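Local structure of spore germination protein GerM (Bacillus subtilis subsp. subtilis str. 168, 6GZB) at residues D177-S180 with R181-I185; D229-A232 with A233-L237. The protein is of unknown molecular function but affects both sporulation and germination. One frame throughout, in Å; residues are numbered along the deposited sequence.

How the contacts relate
The two contacts come in series along a chain built from tandem GerMN domains, each with a similar four-stranded mixed sheet. Contact 1 is a turn in the long loop that leaves strand 163-164 and leads to strand 198-208; contact 2 follows later, in helix 229-239. Their centres lie 21 Å apart and their nearest atoms about 10 Å, without touching. Strand 213-223 stands as their common neighbour: Ile185, at the end of contact 1, pairs with Thr219, while Glu236 of contact 2 forms a salt bridge with the next residue, Lys220. In contact 1 Leu179 joins the loop to strand 155-160 and helix 136-147, whereas contact 2 belongs to the packing of the second domain.

Contact 1 (D177-S180 with R181-I185); sequences DDLS and RKDGI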
loop_
_atom_site.group_PDB
_atom_site.type_symbol
_atom_site.label_atom_id
_atom_site.label_comp_id
_atom_site.label_asym_id
_atom_site.label_seq_id
_atom_site.Cartn_x
_atom_site.Cartn_y
_atom_site.Cartn_z
ATOM N N ASP A 177 10.775 10.708 -13.922
ATOM C CA ASP A 177 9.923 10.629 -15.111
ATOM C C ASP A 177 9.013 9.411 -15.015
ATOM O O ASP A 177 7.852 9.457 -15.407
ATOM C CB ASP A 177 10.780 10.534 -16.377
ATOM C CG ASP A 177 11.417 11.863 -16.754
ATOM O OD1 ASP A 177 11.637 12.687 -15.845
ATOM O OD2 ASP A 177 11.730 12.074 -17.949
ATOM N N ASP A 178 9.589 8.313 -14.541
ATOM C CA ASP A 178 8.856 7.103 -14.264
ATOM C C ASP A 178 8.460 7.087 -12.785
ATOM O O ASP A 178 9.309 6.898 -11.915
ATOM C CB ASP A 178 9.731 5.887 -14.589
ATOM C CG ASP A 178 8.980 4.569 -14.428
ATOM O OD1 ASP A 178 8.407 4.326 -13.339
ATOM O OD2 ASP A 178 8.924 3.798 -15.405
ATOM N N LEU A 179 7.182 7.322 -12.510
ATOM C CA LEU A 179 6.684 7.418 -11.129
ATOM C C LEU A 179 5.636 6.335 -10.897
ATOM O O LEU A 179 4.601 6.321 -11.566
ATOM C CB LEU A 179 6.045 8.782 -10.900
ATOM C CG LEU A 179 6.147 9.452 -9.530
ATOM C CD1 LEU A 179 5.065 10.506 -9.389
ATOM C CD2 LEU A 179 6.079 8.460 -8.398
ATOM N N SER A 180 5.902 5.437 -9.950
ATOM C CA SER A 180 5.031 4.287 -9.721
ATOM C C SER A 180 5.089 3.814 -8.271
ATOM O O SER A 180 5.778 4.415 -7.433
ATOM C CB SER A 180 5.436 3.140 -10.650
ATOM O OG SER A 180 6.579 2.474 -10.151
ATOM N N ARG A 181 4.383 2.723 -7.982
ATOM C CA ARG A 181 4.376 2.139 -6.642
ATOM C C ARG A 181 5.754 1.656 -6.240
ATOM O O ARG A 181 6.041 1.512 -5.056
ATOM C CB ARG A 181 3.366 0.995 -6.540
ATOM C CG ARG A 181 1.927 1.466 -6.627
ATOM C CD ARG A 181 0.903 0.419 -6.182
ATOM N NE ARG A 181 -0.440 0.999 -6.179
ATOM C CZ ARG A 181 -1.507 0.467 -5.592
ATOM N NH1 ARG A 181 -1.423 -0.683 -4.943
ATOM N NH2 ARG A 181 -2.666 1.100 -5.654
ATOM N N LYS A 182 6.629 1.456 -7.221
ATOM C CA LYS A 182 7.974 0.963 -6.944
ATOM C C LYS A 182 8.852 2.054 -6.343
ATOM O O LYS A 182 9.895 1.768 -5.761
ATOM C CB LYS A 182 8.632 0.408 -8.210
ATOM C CG LYS A 182 8.037 -0.905 -8.684
ATOM C CD LYS A 182 8.570 -1.285 -10.055
ATOM C CE LYS A 182 8.144 -2.693 -10.434
ATOM N NZ LYS A 182 8.771 -3.122 -11.713
ATOM N N ASP A 183 8.424 3.301 -6.474
ATOM C CA ASP A 183 9.088 4.405 -5.793
ATOM C C ASP A 183 8.784 4.439 -4.285
ATOM O O ASP A 183 9.338 5.243 -3.546
ATOM C CB ASP A 183 8.705 5.710 -6.473
ATOM C CG ASP A 183 9.271 5.804 -7.888
ATOM O OD1 ASP A 183 10.507 5.916 -8.001
ATOM O OD2 ASP A 183 8.509 5.691 -8.879
ATOM N N GLY A 184 7.970 3.500 -3.824
ATOM C CA GLY A 184 7.833 3.247 -2.391
ATOM C C GLY A 184 6.736 4.076 -1.755
ATOM O O GLY A 184 6.053 4.866 -2.421
ATOM N N ILE A 185 6.573 3.891 -0.451
ATOM C CA ILE A 185 5.529 4.566 0.303
ATOM C C ILE A 185 5.894 4.511 1.781
ATOM O O ILE A 185 6.458 3.518 2.238
ATOM C CB ILE A 185 4.149 3.911 0.047
ATOM C CG1 ILE A 185 3.038 4.694 0.739
ATOM C CG2 ILE A 185 4.133 2.462 0.498
ATOM C CD1 ILE A 185 1.662 4.410 0.164
HETATM O O HOH W 1 5.334 5.481 -4.964
#
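An ST turn at Ser180 opens the short 3-10 segment 181-183, where the loop bends back and Ser180 is gripped through its N, OG and O. Its OG lies between the backbone N and the carbonyl carbon (chi1 79°), which swings the hydroxyl over the turn to accept the N-H of Lys182 (Lys182 N to Ser180 OG 3.1 Å). Lys182 CB rests against Ser180 OG at 3.5 Å before its extended chain runs off. In return, the carboxylate of Asp183 reaches back to the N-H of Ser180: Asp183 OD2 receives Ser180 N at 2.8 Å, nearly along its C-O axis, with an N-H...O angle of 161°. Asp183 OD2 also lies 3.7 Å from Leu179 CD2, the two side chains crossing at about a right angle. Asp183 N closes the turn on Ser180 O at 3.0 Å, coming from above the carbonyl plane. A water donates to Ser180 O and to Gly184 O, 2.7 Å from each, bridging the two carbonyls. At Gly184, with phi 90°, a beta carbon would collide with Asp183 O, a conformation only glycine takes easily. Leu179 pairs by its backbone with Val156 of strand 155-160 and packs on Val140 and Thr144 of helix 136-147; Arg181 NH2 hydrogen-bonds to Trp145 O near the end of that helix, and Arg181 NE to Thr148 OG1.

Contact 2 (D229-A232 with A233-L237); sequences DITA and AINEL
Thr231 lies alongside Asn235, one turn on in the alpha-helix 229-239, the two side chains pointing the same way with Thr231 CG2 3.7 Å from Asn235 ND2. Asn235 CG, anti to its own carbonyl carbon (chi1 -69°), comes to 3.3 Å from Thr231 O. Thr231 O accepts Asn235 N at 2.9 Å, in the i to i+4 ladder that also joins Ile234 to Ile230 and Ala233 to Asp229, the last with its donor well above the carbonyl plane. Putting an alanine at Asn235 would probably leave the Thr231 methyl without its amide neighbour and uncover part of the Thr231 carbonyl. Another face of the helix turns inward: Ile230 and Ile234 meet Leu270 of strand 267-272, and Ala233 packs on Leu201 of strand 198-208 and on Thr298 and Leu299 of helix 289-299. Glu236 CG lies 3.3 Å from Ala232 O, and beyond it a bend at chi2 (-57°) directs the carboxylate, which forms salt bridges with Lys220 and Lys239. A water donates to Glu236 OE2 at 2.9 Å and, only weakly, to Ala232 O at 3.5 Å.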
loop_
_atom_site.group_PDB
_atom_site.type_symbol
_atom_site.label_atom_id
_atom_site.label_comp_id
_atom_site.label_asym_id
_atom_site.label_seq_id
_atom_site.Cartn_x
_atom_site.Cartn_y
_atom_site.Cartn_z
ATOM N N ASP A 229 13.173 -12.013 -2.427
ATOM C CA ASP A 229 12.392 -10.965 -1.760
ATOM C C ASP A 229 11.124 -11.504 -1.092
ATOM O O ASP A 229 10.505 -10.827 -0.262
ATOM C CB ASP A 229 12.038 -9.848 -2.738
ATOM C CG ASP A 229 13.222 -8.926 -3.025
ATOM O OD1 ASP A 229 14.115 -8.809 -2.155
ATOM O OD2 ASP A 229 13.287 -8.365 -4.140
ATOM N N ILE A 230 10.736 -12.719 -1.460
ATOM C CA ILE A 230 9.633 -13.394 -0.790
ATOM C C ILE A 230 10.045 -13.754 0.638
ATOM O O ILE A 230 9.393 -13.373 1.609
ATOM C CB ILE A 230 9.202 -14.653 -1.559
ATOM C CG1 ILE A 230 8.494 -14.261 -2.860
ATOM C CG2 ILE A 230 8.281 -15.501 -0.700
ATOM C CD1 ILE A 230 8.352 -15.402 -3.835
ATOM N N THR A 231 11.209 -14.370 0.764
ATOM C CA THR A 231 11.773 -14.680 2.069
ATOM C C THR A 231 12.103 -13.421 2.870
ATOM O O THR A 231 11.866 -13.360 4.077
ATOM C CB THR A 231 13.036 -15.551 1.918
ATOM O OG1 THR A 231 12.679 -16.798 1.313
ATOM C CG2 THR A 231 13.678 -15.820 3.267
ATOM N N ALA A 232 12.680 -12.427 2.206
ATOM C CA ALA A 232 12.983 -11.155 2.859
ATOM C C ALA A 232 11.720 -10.538 3.464
ATOM O O ALA A 232 11.731 -10.075 4.608
ATOM C CB ALA A 232 13.614 -10.190 1.864
ATOM N N ALA A 233 10.650 -10.495 2.673
ATOM C CA ALA A 233 9.358 -9.967 3.128
ATOM C C ALA A 233 8.851 -10.691 4.370
ATOM O O ALA A 233 8.462 -10.064 5.357
ATOM C CB ALA A 233 8.332 -10.062 2.011
ATOM N N ILE A 234 8.894 -12.014 4.336
ATOM C CA ILE A 234 8.470 -12.816 5.478
ATOM C C ILE A 234 9.324 -12.536 6.711
ATOM O O ILE A 234 8.792 -12.364 7.809
ATOM C CB ILE A 234 8.511 -14.323 5.155
ATOM C CG1 ILE A 234 7.508 -14.657 4.048
ATOM C CG2 ILE A 234 8.202 -15.138 6.395
ATOM C CD1 ILE A 234 6.115 -14.128 4.314
ATOM N N ASN A 235 10.640 -12.459 6.533
ATOM C CA ASN A 235 11.532 -12.150 7.657
ATOM C C ASN A 235 11.227 -10.773 8.246
ATOM O O ASN A 235 11.240 -10.600 9.468
ATOM C CB ASN A 235 13.011 -12.222 7.239
ATOM C CG ASN A 235 13.468 -13.637 6.925
ATOM O OD1 ASN A 235 12.813 -14.606 7.296
ATOM N ND2 ASN A 235 14.542 -13.756 6.159
ATOM N N GLU A 236 10.925 -9.797 7.388
ATOM C CA GLU A 236 10.588 -8.453 7.880
ATOM C C GLU A 236 9.253 -8.446 8.627
ATOM O O GLU A 236 9.063 -7.685 9.587
ATOM C CB GLU A 236 10.531 -7.439 6.726
ATOM C CG GLU A 236 11.878 -7.116 6.093
ATOM C CD GLU A 236 12.891 -6.589 7.099
ATOM O OE1 GLU A 236 12.486 -5.880 8.031
ATOM O OE2 GLU A 236 14.080 -6.939 6.992
ATOM N N LEU A 237 8.308 -9.250 8.159
ATOM C CA LEU A 237 7.011 -9.355 8.838
ATOM C C LEU A 237 7.174 -9.941 10.231
ATOM O O LEU A 237 6.573 -9.454 11.189
ATOM C CB LEU A 237 6.044 -10.200 8.021
ATOM C CG LEU A 237 5.428 -9.481 6.812
ATOM C CD1 LEU A 237 4.649 -10.447 5.938
ATOM C CD2 LEU A 237 4.521 -8.356 7.271
HETATM O O HOH W 2 14.976 -9.178 5.413
#